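Local coordinates for protein Ufm1-specific protease (PDB 5EJJ) that is a thiol protease that recognises the ubiquitin-like modifier ufm-1 and hydrolyses the peptide bond at its C-terminal glycine, at residues Leu498-Leu503 against Phe516-Pro521. Numbering follows the deposited sequence.
Sequences LAHTIL and FLVLDP
Thr501 and Leu519 form an antiparallel hydrogen-bonded pair: Thr501 N donates to Leu519 O at 3.2 Å, and Leu519 N returns a bond to Thr501 O at 3.0 Å. Leu503 N to Leu517 O (2.8 Å) continues the ladder beyond the non-hydrogen-bonded pair Ile502-Val518, and the short strand axes run at 133°, a strongly twisted antiparallel pairing. Thr501 and Leu519 share one sheet face, where Thr501 OG1 bonds Ser400 OG of helix 396-409; Leu503 CD1 lies 3.7 Å from Leu519 CB. Ile502 and Val518 occupy the other face. Strands 499-507 and 514-519 are the two arms of a beta hairpin in the papain-like (clan CA) peptidase C78 domain, ending at the active site: Asp520 OD1 is hydrogen-bonded to His522 ND1, and Ala499 touches Cys396, consistent with a Cys-His-Asp triad. The His500 imidazole lies alongside Asp520, with Asp520 CG over one ring face and the ring and carboxylate planes 43° apart. With CG beside its backbone N (chi1 -65°), His500 turns ND1 back to Ala499 O, donating from above that carbonyl plane. Val518 CG1 sits obliquely beside the ring, 3.9 Å from His500 CD2. Replacing His500 with alanine is likely to strip Asp520 and Val518 CG1 of this ring and Ala499 O of its ND1 donor. Pro521 sets its ring against the backbone of Ala499, CG 3.2 Å from Ala499 O, with CD 3.8 Å from His500 ND1.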
# COMPACT_ATOMS: atom_id res chain seq x y z
N LEU A 498 -14.52 -19.46 -23.60
CA LEU A 498 -14.47 -18.33 -22.67
C LEU A 498 -13.13 -18.12 -21.97
O LEU A 498 -12.29 -19.02 -21.93
CB LEU A 498 -15.58 -18.48 -21.63
CG LEU A 498 -16.98 -18.33 -22.23
CD1 LEU A 498 -18.07 -18.60 -21.20
CD2 LEU A 498 -17.12 -16.93 -22.86
N ALA A 499 -12.93 -16.93 -21.43
CA ALA A 499 -11.72 -16.61 -20.68
C ALA A 499 -12.07 -16.01 -19.33
O ALA A 499 -12.93 -15.12 -19.24
CB ALA A 499 -10.84 -15.63 -21.47
N HIS A 500 -11.44 -16.51 -18.27
CA HIS A 500 -11.63 -15.99 -16.91
C HIS A 500 -10.28 -15.69 -16.23
O HIS A 500 -9.22 -16.17 -16.67
CB HIS A 500 -12.43 -16.97 -16.05
CG HIS A 500 -13.84 -17.20 -16.51
ND1 HIS A 500 -14.40 -16.53 -17.56
CD2 HIS A 500 -14.80 -18.02 -16.02
CE1 HIS A 500 -15.66 -16.93 -17.73
NE2 HIS A 500 -15.92 -17.83 -16.80
N THR A 501 -10.31 -14.88 -15.17
CA THR A 501 -9.12 -14.68 -14.35
C THR A 501 -9.29 -15.40 -13.02
O THR A 501 -10.34 -15.31 -12.38
CB THR A 501 -8.84 -13.20 -14.11
OG1 THR A 501 -9.24 -12.43 -15.25
CG2 THR A 501 -7.36 -13.00 -13.85
N ILE A 502 -8.26 -16.14 -12.60
CA ILE A 502 -8.28 -16.82 -11.31
C ILE A 502 -7.44 -16.09 -10.25
O ILE A 502 -6.23 -15.93 -10.40
CB ILE A 502 -7.83 -18.30 -11.42
CG1 ILE A 502 -8.85 -19.11 -12.22
CG2 ILE A 502 -7.66 -18.92 -10.04
CD1 ILE A 502 -8.44 -20.57 -12.42
N LEU A 503 -8.11 -15.66 -9.19
CA LEU A 503 -7.48 -14.87 -8.14
C LEU A 503 -7.03 -15.70 -6.94
O LEU A 503 -6.16 -15.28 -6.18
CB LEU A 503 -8.44 -13.78 -7.67
CG LEU A 503 -8.76 -12.79 -8.79
CD1 LEU A 503 -9.77 -11.77 -8.33
CD2 LEU A 503 -7.48 -12.12 -9.24
N PHE A 516 -12.61 -22.18 -6.35
CA PHE A 516 -11.80 -21.26 -7.15
C PHE A 516 -12.34 -19.84 -7.11
O PHE A 516 -13.53 -19.61 -7.32
CB PHE A 516 -11.77 -21.73 -8.61
CG PHE A 516 -11.02 -23.01 -8.82
CD1 PHE A 516 -9.67 -23.00 -9.13
CD2 PHE A 516 -11.66 -24.23 -8.73
CE1 PHE A 516 -8.97 -24.17 -9.33
CE2 PHE A 516 -10.96 -25.41 -8.93
CZ PHE A 516 -9.62 -25.38 -9.23
N LEU A 517 -11.45 -18.88 -6.84
CA LEU A 517 -11.84 -17.46 -6.81
C LEU A 517 -11.77 -16.85 -8.21
O LEU A 517 -10.69 -16.65 -8.77
CB LEU A 517 -10.99 -16.66 -5.81
CG LEU A 517 -11.34 -15.17 -5.68
CD1 LEU A 517 -12.84 -14.93 -5.57
CD2 LEU A 517 -10.63 -14.57 -4.49
N VAL A 518 -12.94 -16.55 -8.77
CA VAL A 518 -13.02 -16.17 -10.17
C VAL A 518 -13.52 -14.75 -10.39
O VAL A 518 -14.59 -14.36 -9.91
CB VAL A 518 -13.92 -17.12 -10.97
CG1 VAL A 518 -13.90 -16.74 -12.44
CG2 VAL A 518 -13.48 -18.56 -10.77
N LEU A 519 -12.72 -13.99 -11.12
CA LEU A 519 -13.09 -12.67 -11.58
C LEU A 519 -13.47 -12.80 -13.06
O LEU A 519 -12.63 -13.11 -13.91
CB LEU A 519 -11.93 -11.69 -11.36
CG LEU A 519 -12.19 -10.20 -11.61
CD1 LEU A 519 -13.20 -9.63 -10.64
CD2 LEU A 519 -10.89 -9.43 -11.55
N ASP A 520 -14.76 -12.56 -13.33
CA ASP A 520 -15.39 -12.80 -14.63
C ASP A 520 -15.36 -11.57 -15.53
O ASP A 520 -16.05 -10.59 -15.26
CB ASP A 520 -16.84 -13.25 -14.42
CG ASP A 520 -17.52 -13.73 -15.69
OD1 ASP A 520 -17.56 -12.96 -16.68
OD2 ASP A 520 -18.01 -14.88 -15.70
N PRO A 521 -14.60 -11.64 -16.63
CA PRO A 521 -14.33 -10.50 -17.51
C PRO A 521 -15.54 -10.00 -18.27
O PRO A 521 -15.45 -8.95 -18.91
CB PRO A 521 -13.30 -11.06 -18.50
CG PRO A 521 -12.71 -12.26 -17.81
CD PRO A 521 -13.84 -12.84 -17.02